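Local coordinates for protein fructose 1-phosphate kinase (PDB 2JG5) that probably phosphorylates fructose 1-phosphate, and perhaps tagatose 6-phosphate, to the bisphosphate at the expense of ATP, as a carbohydrate kinase of the PfkB family, at residues A[158-163]-A[168-173]; A[162-167]-A[185-190]; A[111-116]-A[144-149]. All blocks are in the same frame, centred on the assembly; numbering follows the deposited sequence.

Contact 1: A[158-163]-A[168-173]; sequences LVVDAE and ESVLPY. Unlike the reference sequence in segment 168-173: Tyr-173 (reference Phe).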
loop_
_atom_site.group_PDB
_atom_site.type_symbol
_atom_site.label_atom_id
_atom_site.label_comp_id
_atom_site.label_asym_id
_atom_site.label_seq_id
_atom_site.Cartn_x
_atom_site.Cartn_y
_atom_site.Cartn_z
ATOM N N LEU A 158 -1.725 23.912 24.721
ATOM C CA LEU A 158 -2.475 23.015 23.854
ATOM C C LEU A 158 -3.039 23.724 22.623
ATOM O O LEU A 158 -3.756 24.716 22.734
ATOM C CB LEU A 158 -3.591 22.298 24.613
ATOM C CG LEU A 158 -4.420 21.369 23.720
ATOM C CD1 LEU A 158 -3.729 20.004 23.490
ATOM C CD2 LEU A 158 -5.789 21.195 24.314
ATOM N N VAL A 159 -2.704 23.185 21.452
ATOM C CA VAL A 159 -3.191 23.689 20.167
ATOM C C VAL A 159 -4.066 22.634 19.496
ATOM O O VAL A 159 -3.666 21.476 19.349
ATOM C CB VAL A 159 -2.020 24.043 19.246
ATOM C CG1 VAL A 159 -2.522 24.502 17.903
ATOM C CG2 VAL A 159 -1.120 25.099 19.901
ATOM N N VAL A 160 -5.267 23.030 19.094
ATOM C CA VAL A 160 -6.203 22.093 18.502
ATOM C C VAL A 160 -6.674 22.543 17.125
ATOM O O VAL A 160 -7.084 23.695 16.931
ATOM C CB VAL A 160 -7.422 21.855 19.434
ATOM C CG1 VAL A 160 -8.525 21.068 18.715
ATOM C CG2 VAL A 160 -6.986 21.145 20.699
ATOM N N ASP A 161 -6.602 21.614 16.177
ATOM C CA ASP A 161 -7.208 21.773 14.866
ATOM C C ASP A 161 -8.068 20.533 14.589
ATOM O O ASP A 161 -7.570 19.490 14.162
ATOM C CB ASP A 161 -6.126 21.984 13.808
ATOM C CG ASP A 161 -6.688 22.190 12.420
ATOM O OD1 ASP A 161 -7.880 22.540 12.281
ATOM O OD2 ASP A 161 -5.918 22.002 11.451
ATOM N N ALA A 162 -9.363 20.655 14.859
ATOM C CA ALA A 162 -10.285 19.519 14.790
ATOM C C ALA A 162 -11.683 19.936 14.315
ATOM O O ALA A 162 -11.936 21.116 14.099
ATOM C CB ALA A 162 -10.360 18.819 16.165
ATOM N N GLU A 163 -12.579 18.964 14.148
ATOM C CA GLU A 163 -13.985 19.226 13.842
ATOM C C GLU A 163 -14.596 20.028 14.987
ATOM O O GLU A 163 -14.096 19.975 16.124
ATOM C CB GLU A 163 -14.759 17.914 13.675
ATOM C CG GLU A 163 -14.283 16.999 12.539
ATOM C CD GLU A 163 -14.634 15.521 12.789
ATOM O OE1 GLU A 163 -13.701 14.686 12.897
ATOM O OE2 GLU A 163 -15.842 15.193 12.892
ATOM N N GLU A 168 -14.650 22.385 20.371
ATOM C CA GLU A 168 -15.509 22.875 21.452
ATOM C C GLU A 168 -15.208 22.213 22.795
ATOM O O GLU A 168 -15.285 22.868 23.828
ATOM C CB GLU A 168 -16.993 22.707 21.099
ATOM C CG GLU A 168 -17.532 23.751 20.120
ATOM C CD GLU A 168 -19.036 23.646 19.901
ATOM O OE1 GLU A 168 -19.500 22.616 19.359
ATOM O OE2 GLU A 168 -19.753 24.603 20.270
ATOM N N SER A 169 -14.840 20.929 22.770
ATOM C CA SER A 169 -14.630 20.152 23.999
ATOM C C SER A 169 -13.330 20.451 24.751
ATOM O O SER A 169 -13.194 20.101 25.929
ATOM C CB SER A 169 -14.709 18.650 23.708
ATOM O OG SER A 169 -13.589 18.210 22.955
ATOM N N VAL A 170 -12.366 21.071 24.075
ATOM C CA VAL A 170 -11.092 21.383 24.726
ATOM C C VAL A 170 -11.095 22.786 25.332
ATOM O O VAL A 170 -10.207 23.129 26.110
ATOM C CB VAL A 170 -9.855 21.160 23.801
ATOM C CG1 VAL A 170 -9.678 19.683 23.476
ATOM C CG2 VAL A 170 -9.944 21.991 22.526
ATOM N N LEU A 171 -12.114 23.577 24.983
ATOM C CA LEU A 171 -12.230 24.969 25.424
ATOM C C LEU A 171 -12.094 25.169 26.935
ATOM O O LEU A 171 -11.342 26.045 27.355
ATOM C CB LEU A 171 -13.523 25.615 24.902
ATOM C CG LEU A 171 -13.634 25.956 23.413
ATOM C CD1 LEU A 171 -15.072 26.295 23.066
ATOM C CD2 LEU A 171 -12.729 27.096 23.040
ATOM N N PRO A 172 -12.791 24.348 27.759
ATOM C CA PRO A 172 -12.626 24.479 29.214
ATOM C C PRO A 172 -11.184 24.266 29.688
ATOM O O PRO A 172 -10.876 24.522 30.860
ATOM C CB PRO A 172 -13.516 23.359 29.771
ATOM C CG PRO A 172 -14.493 23.067 28.701
ATOM C CD PRO A 172 -13.755 23.281 27.423
ATOM N N TYR A 173 -10.317 23.803 28.787
ATOM C CA TYR A 173 -8.923 23.485 29.129
ATOM C C TYR A 173 -7.954 24.564 28.675
ATOM O O TYR A 173 -6.730 24.395 28.766
ATOM C CB TYR A 173 -8.537 22.110 28.581
ATOM C CG TYR A 173 -9.424 21.010 29.113
ATOM C CD1 TYR A 173 -9.253 20.521 30.407
ATOM C CD2 TYR A 173 -10.462 20.489 28.344
ATOM C CE1 TYR A 173 -10.078 19.521 30.915
ATOM C CE2 TYR A 173 -11.286 19.487 28.840
ATOM C CZ TYR A 173 -11.084 19.007 30.127
ATOM O OH TYR A 173 -11.893 18.018 30.628
#
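Apolar packing of a strand against the helix that follows it joins Leu-158 and Val-160 to Val-170, inside the beta-alpha-beta unit made by strand 157-161, helix 164-170 and strand 177-178 of the parallel sheet in this ribokinase-like fold. Leu-158 and Val-160, two apart on the strand, both point toward the helix, whereas Val-159 between them points away and packs on Phe-177 and Ile-128. Val-170 answers both of them, and all three side chains are buried. No hydrogen bond links the two segments. The strand is held instead by its neighbours in the sheet, through backbone bonds of Val-159 to Val-129 and Val-131 and of Val-160 to Phe-177. Leu-158 meets Val-170 at about a right angle. With CG anti to the backbone N (chi1 179°), the leucine brings its CD2 to the valine, 4.1 Å from Val-170 CB. The two valines reach toward each other tip to tip. CG2 of Val-170, set between its own backbone N and carbonyl carbon, meets CG2 of Val-160 at 3.6 Å.

Contact 2: A[162-167]-A[185-190]; sequences AEKELA and LEVMFN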
loop_
_atom_site.group_PDB
_atom_site.type_symbol
_atom_site.label_atom_id
_atom_site.label_comp_id
_atom_site.label_asym_id
_atom_site.label_seq_id
_atom_site.Cartn_x
_atom_site.Cartn_y
_atom_site.Cartn_z
ATOM N N ALA A 162 -9.363 20.655 14.859
ATOM C CA ALA A 162 -10.285 19.519 14.790
ATOM C C ALA A 162 -11.683 19.936 14.315
ATOM O O ALA A 162 -11.936 21.116 14.099
ATOM C CB ALA A 162 -10.360 18.819 16.165
ATOM N N GLU A 163 -12.579 18.964 14.148
ATOM C CA GLU A 163 -13.985 19.226 13.842
ATOM C C GLU A 163 -14.596 20.028 14.987
ATOM O O GLU A 163 -14.096 19.975 16.124
ATOM C CB GLU A 163 -14.759 17.914 13.675
ATOM C CG GLU A 163 -14.283 16.999 12.539
ATOM C CD GLU A 163 -14.634 15.521 12.789
ATOM O OE1 GLU A 163 -13.701 14.686 12.897
ATOM O OE2 GLU A 163 -15.842 15.193 12.892
ATOM N N LYS A 164 -15.675 20.754 14.686
ATOM C CA LYS A 164 -16.270 21.720 15.623
ATOM C C LYS A 164 -16.481 21.206 17.055
ATOM O O LYS A 164 -16.030 21.858 18.004
ATOM C CB LYS A 164 -17.555 22.354 15.059
ATOM C CG LYS A 164 -18.714 21.390 14.799
ATOM C CD LYS A 164 -19.884 22.071 14.072
ATOM C CE LYS A 164 -19.814 21.887 12.549
ATOM N NZ LYS A 164 -20.116 20.486 12.121
ATOM N N GLU A 165 -17.131 20.050 17.212
ATOM C CA GLU A 165 -17.464 19.552 18.554
ATOM C C GLU A 165 -16.216 19.214 19.378
ATOM O O GLU A 165 -16.187 19.441 20.598
ATOM C CB GLU A 165 -18.512 18.397 18.541
ATOM C CG GLU A 165 -18.051 17.014 18.007
ATOM C CD GLU A 165 -18.940 15.823 18.472
ATOM O OE1 GLU A 165 -20.022 16.038 19.083
ATOM O OE2 GLU A 165 -18.545 14.657 18.221
ATOM N N LEU A 166 -15.188 18.705 18.702
ATOM C CA LEU A 166 -13.933 18.333 19.355
ATOM C C LEU A 166 -13.116 19.551 19.762
ATOM O O LEU A 166 -12.479 19.549 20.826
ATOM C CB LEU A 166 -13.100 17.401 18.468
ATOM C CG LEU A 166 -13.800 16.160 17.906
ATOM C CD1 LEU A 166 -12.840 15.377 17.020
ATOM C CD2 LEU A 166 -14.372 15.279 19.007
ATOM N N ALA A 167 -13.136 20.577 18.910
ATOM C CA ALA A 167 -12.568 21.880 19.232
ATOM C C ALA A 167 -13.319 22.478 20.415
ATOM O O ALA A 167 -12.703 22.998 21.351
ATOM C CB ALA A 167 -12.634 22.807 18.036
ATOM N N LEU A 185 -18.261 28.200 12.764
ATOM C CA LEU A 185 -18.791 29.286 13.591
ATOM C C LEU A 185 -20.288 29.418 13.407
ATOM O O LEU A 185 -21.029 29.523 14.386
ATOM C CB LEU A 185 -18.140 30.624 13.234
ATOM C CG LEU A 185 -16.773 31.018 13.794
ATOM C CD1 LEU A 185 -16.425 32.419 13.322
ATOM C CD2 LEU A 185 -16.752 30.959 15.314
ATOM N N GLU A 186 -20.719 29.407 12.141
ATOM C CA GLU A 186 -22.135 29.480 11.777
ATOM C C GLU A 186 -22.958 28.340 12.364
ATOM O O GLU A 186 -24.094 28.553 12.783
ATOM C CB GLU A 186 -22.317 29.521 10.253
ATOM C CG GLU A 186 -21.886 30.822 9.603
ATOM C CD GLU A 186 -22.573 31.079 8.270
ATOM O OE1 GLU A 186 -23.253 30.163 7.736
ATOM O OE2 GLU A 186 -22.439 32.210 7.758
ATOM N N VAL A 187 -22.388 27.136 12.390
ATOM C CA VAL A 187 -23.071 25.995 12.993
ATOM C C VAL A 187 -23.060 26.103 14.522
ATOM O O VAL A 187 -24.105 25.981 15.156
ATOM C CB VAL A 187 -22.486 24.638 12.527
ATOM C CG1 VAL A 187 -23.256 23.474 13.156
ATOM C CG2 VAL A 187 -22.528 24.531 11.002
ATOM N N MET A 188 -21.881 26.338 15.095
ATOM C CA MET A 188 -21.713 26.503 16.538
ATOM C C MET A 188 -22.762 27.425 17.120
ATOM O O MET A 188 -23.593 26.996 17.901
ATOM C CB MET A 188 -20.337 27.084 16.862
ATOM C CG MET A 188 -19.165 26.127 16.775
ATOM S SD MET A 188 -17.713 26.993 17.391
ATOM C CE MET A 188 -16.345 25.944 16.854
ATOM N N PHE A 189 -22.723 28.692 16.724
ATOM C CA PHE A 189 -23.575 29.725 17.308
ATOM C C PHE A 189 -24.908 29.888 16.583
ATOM O O PHE A 189 -25.622 30.871 16.804
ATOM C CB PHE A 189 -22.825 31.057 17.346
ATOM C CG PHE A 189 -21.616 31.040 18.236
ATOM C CD1 PHE A 189 -20.349 30.758 17.712
ATOM C CD2 PHE A 189 -21.743 31.293 19.605
ATOM C CE1 PHE A 189 -19.220 30.735 18.539
ATOM C CE2 PHE A 189 -20.625 31.276 20.440
ATOM C CZ PHE A 189 -19.358 30.994 19.903
ATOM N N ASN A 190 -25.234 28.904 15.740
ATOM C CA ASN A 190 -26.421 28.897 14.879
ATOM C C ASN A 190 -26.865 30.262 14.353
ATOM O O ASN A 190 -27.956 30.752 14.659
ATOM C CB ASN A 190 -27.580 28.145 15.523
ATOM C CG ASN A 190 -28.369 27.352 14.508
ATOM O OD1 ASN A 190 -27.850 26.394 13.920
ATOM N ND2 ASN A 190 -29.619 27.750 14.276
#
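Lys-164, at the start of helix 164-170, lays its aliphatic chain against Val-187 and Met-188 at the end of helix 182-188, a helix-to-helix contact at the surface of the ribokinase-like fold. Strand 177-178, an outermost strand of the parallel sheet within this chain, lies between the two helices in the sequence.

The interaction across the segments is between carbon atoms, with no hydrogen bond. The lysine and valine side chains cross at about a right angle. CD of Lys-164 lies 3.8 Å from CG1 of Val-187, and CE of Lys-164 comes as near to CB of Val-187, at 3.8 Å, so CD and CE, the last two methylenes of the chain, do the touching. Lys-164 leaves its backbone with CG between N and the carbonyl carbon (chi1 63°), and a bend at chi3 (94°) brings CE to the valine. Met-188 makes a second, looser approach: its chain is extended beyond CG, which carries the end of the side chain nearer to helix 164-170, and it also packs on Leu-206 and Pro-180.

Backbone bonds shape the helix ends on which these side chains stand. Glu-163 is the N-cap residue of helix 164-170, and its O accepts a bond from Ala-167 N at 3.0 Å. Helix 182-188 closes in a Schellman motif, with Asn-190 at the C-prime position and in positive phi (33°). There Thr-191 N bonds to Glu-186 O, and Asn-190 N to Val-187 O at 3.2 Å. Val-187, which touches Lys-164 through its side chain, thus also takes part in the helix ending through its O. Next to it, the methionine's approach ends with Met-188 CE 4.2 Å from Lys-164 CB.

Contact 3: A[111-116]-A[144-149]; sequences TQFEQL and YAQIAQ
Two helices of the ribokinase-like fold, 110-120 and 143-154, are neighbours here, joined by Phe-113 with Gln-146 and by Leu-116 with Ile-147. Strand 128-132 of the parallel sheet runs between the two helices in the chain.

The first side-chain bond of Phe-113 is directed toward helix 143-154, and with CG anti to the backbone N (chi1 -178°) the CE2 edge of the ring reaches Gln-146. The amide of Gln-146 comes to the edge of this ring, near its plane, with OE1 3.3 Å from CE2 of Phe-113. The ring and amide planes stand 84° apart, nearly perpendicular. A carbonyl oxygen at an aromatic edge faces the slightly positive C-H rim rather than the pi cloud, so the approach is probably mildly favourable electrostatically, although it is not a hydrogen bond. The amide carbon CD of Gln-146 stands farther off, 3.9 Å from the same CE2 of Phe-113, which marks the oxygen as the leading atom. The other end of the amide is occupied separately: NE2 of Gln-146 donates to OD2 of Asp-142, in the residues just before helix 143-154. That bond should help to fix the rotation of the amide and keep OE1 turned to the ring. Beyond CG the glutamine chain is extended, which carries its amide out to Phe-113.

One turn along helix 110-120, and at the next residue of helix 143-154, the contact is purely apolar. CD2 of Leu-116 meets CD1 of Ile-147 at 4.3 Å, both side chains being buried.

Behind these residues lies the parallel sheet: Leu-116 also packs on Ile-81 of strand 77-82 and Ile-147 on Leu-158 of strand 157-161, while Tyr-144 and Ala-148 touch Val-170 of helix 164-170.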
loop_
_atom_site.group_PDB
_atom_site.type_symbol
_atom_site.label_atom_id
_atom_site.label_comp_id
_atom_site.label_asym_id
_atom_site.label_seq_id
_atom_site.Cartn_x
_atom_site.Cartn_y
_atom_site.Cartn_z
ATOM N N THR A 111 -5.137 0.387 26.138
ATOM C CA THR A 111 -3.788 0.353 26.686
ATOM C C THR A 111 -2.801 1.192 25.866
ATOM O O THR A 111 -1.945 1.906 26.425
ATOM C CB THR A 111 -3.330 -1.122 26.797
ATOM O OG1 THR A 111 -3.899 -1.698 27.977
ATOM C CG2 THR A 111 -1.818 -1.257 26.843
ATOM N N GLN A 112 -2.919 1.094 24.541
ATOM C CA GLN A 112 -2.105 1.878 23.629
ATOM C C GLN A 112 -2.437 3.364 23.692
ATOM O O GLN A 112 -1.534 4.199 23.724
ATOM C CB GLN A 112 -2.239 1.338 22.212
ATOM C CG GLN A 112 -1.323 0.150 21.973
ATOM C CD GLN A 112 -1.873 -0.860 20.992
ATOM O OE1 GLN A 112 -2.880 -0.623 20.315
ATOM N NE2 GLN A 112 -1.206 -2.011 20.909
ATOM N N PHE A 113 -3.726 3.696 23.716
ATOM C CA PHE A 113 -4.131 5.081 23.913
ATOM C C PHE A 113 -3.619 5.628 25.255
ATOM O O PHE A 113 -3.196 6.786 25.340
ATOM C CB PHE A 113 -5.656 5.263 23.806
ATOM C CG PHE A 113 -6.084 6.696 23.955
ATOM C CD1 PHE A 113 -5.936 7.592 22.896
ATOM C CD2 PHE A 113 -6.582 7.167 25.172
ATOM C CE1 PHE A 113 -6.289 8.921 23.040
ATOM C CE2 PHE A 113 -6.945 8.499 25.316
ATOM C CZ PHE A 113 -6.796 9.374 24.255
ATOM N N GLU A 114 -3.664 4.782 26.288
ATOM C CA GLU A 114 -3.117 5.101 27.614
ATOM C C GLU A 114 -1.625 5.439 27.555
ATOM O O GLU A 114 -1.184 6.395 28.201
ATOM C CB GLU A 114 -3.376 3.952 28.594
ATOM C CG GLU A 114 -4.806 3.898 29.092
ATOM C CD GLU A 114 -5.275 2.508 29.528
ATOM O OE1 GLU A 114 -4.429 1.662 29.919
ATOM O OE2 GLU A 114 -6.514 2.275 29.499
ATOM N N GLN A 115 -0.869 4.673 26.767
ATOM C CA GLN A 115 0.538 4.976 26.473
ATOM C C GLN A 115 0.752 6.385 25.896
ATOM O O GLN A 115 1.723 7.055 26.246
ATOM C CB GLN A 115 1.117 3.963 25.484
ATOM C CG GLN A 115 1.395 2.587 26.029
ATOM C CD GLN A 115 1.968 1.654 24.974
ATOM O OE1 GLN A 115 2.959 1.981 24.308
ATOM N NE2 GLN A 115 1.352 0.489 24.815
ATOM N N LEU A 116 -0.144 6.812 25.003
ATOM C CA LEU A 116 -0.084 8.153 24.420
ATOM C C LEU A 116 -0.280 9.227 25.476
ATOM O O LEU A 116 0.485 10.188 25.529
ATOM C CB LEU A 116 -1.126 8.330 23.304
ATOM C CG LEU A 116 -1.335 9.757 22.783
ATOM C CD1 LEU A 116 -0.015 10.318 22.243
ATOM C CD2 LEU A 116 -2.425 9.817 21.711
ATOM N N TYR A 144 -9.653 14.092 22.526
ATOM C CA TYR A 144 -9.143 15.469 22.570
ATOM C C TYR A 144 -9.151 16.004 23.997
ATOM O O TYR A 144 -8.150 16.567 24.463
ATOM C CB TYR A 144 -9.926 16.397 21.623
ATOM C CG TYR A 144 -9.335 16.443 20.235
ATOM C CD1 TYR A 144 -8.410 17.430 19.886
ATOM C CD2 TYR A 144 -9.675 15.489 19.269
ATOM C CE1 TYR A 144 -7.844 17.475 18.615
ATOM C CE2 TYR A 144 -9.112 15.523 18.000
ATOM C CZ TYR A 144 -8.189 16.519 17.689
ATOM O OH TYR A 144 -7.620 16.573 16.441
ATOM N N ALA A 145 -10.269 15.797 24.686
ATOM C CA ALA A 145 -10.454 16.268 26.045
ATOM C C ALA A 145 -9.523 15.574 27.030
ATOM O O ALA A 145 -9.069 16.188 27.988
ATOM C CB ALA A 145 -11.909 16.067 26.479
ATOM N N GLN A 146 -9.278 14.289 26.803
ATOM C CA GLN A 146 -8.412 13.484 27.664
ATOM C C GLN A 146 -6.960 13.957 27.573
ATOM O O GLN A 146 -6.213 13.914 28.551
ATOM C CB GLN A 146 -8.515 11.997 27.310
ATOM C CG GLN A 146 -9.896 11.358 27.569
ATOM C CD GLN A 146 -9.822 9.829 27.668
ATOM O OE1 GLN A 146 -8.759 9.266 27.942
ATOM N NE2 GLN A 146 -10.948 9.158 27.440
ATOM N N ILE A 147 -6.577 14.427 26.389
ATOM C CA ILE A 147 -5.277 15.042 26.197
ATOM C C ILE A 147 -5.306 16.437 26.840
ATOM O O ILE A 147 -4.463 16.755 27.693
ATOM C CB ILE A 147 -4.886 15.055 24.687
ATOM C CG1 ILE A 147 -4.402 13.662 24.265
ATOM C CG2 ILE A 147 -3.821 16.119 24.388
ATOM C CD1 ILE A 147 -4.603 13.345 22.786
ATOM N N ALA A 148 -6.313 17.234 26.475
ATOM C CA ALA A 148 -6.424 18.626 26.931
ATOM C C ALA A 148 -6.351 18.762 28.449
ATOM O O ALA A 148 -5.801 19.729 28.988
ATOM C CB ALA A 148 -7.702 19.245 26.410
ATOM N N GLN A 149 -6.896 17.766 29.127
ATOM C CA GLN A 149 -6.963 17.748 30.572
ATOM C C GLN A 149 -5.616 17.527 31.255
ATOM O O GLN A 149 -5.391 17.998 32.377
ATOM C CB GLN A 149 -7.903 16.644 30.969
ATOM C CG GLN A 149 -8.442 16.785 32.322
ATOM C CD GLN A 149 -9.249 15.599 32.659
ATOM O OE1 GLN A 149 -8.974 14.497 32.162
ATOM N NE2 GLN A 149 -10.269 15.791 33.504
#

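How the contacts relate
The three contacts form a chain of packing that runs from helix 110-120 through helices 143-154 and 164-170 to helix 182-188. Contacts 1 and 2 share Ala-162 and Glu-163 and both use helix 164-170; their centres are about 11 Å apart, and Glu-168 OE2 comes 3.9 Å from Met-188 CG. Contacts 1 and 3 have centres about 14 Å apart and meet, among other places, at Ala-148, whose CB is 3.4 Å from Leu-158 CD2 and 3.6 Å from Val-170 CG1. Contacts 2 and 3 lie farthest apart, about 22 Å between centres, yet Tyr-144 bridges them, with its CZ 3.5 Å from Ala-162 CB.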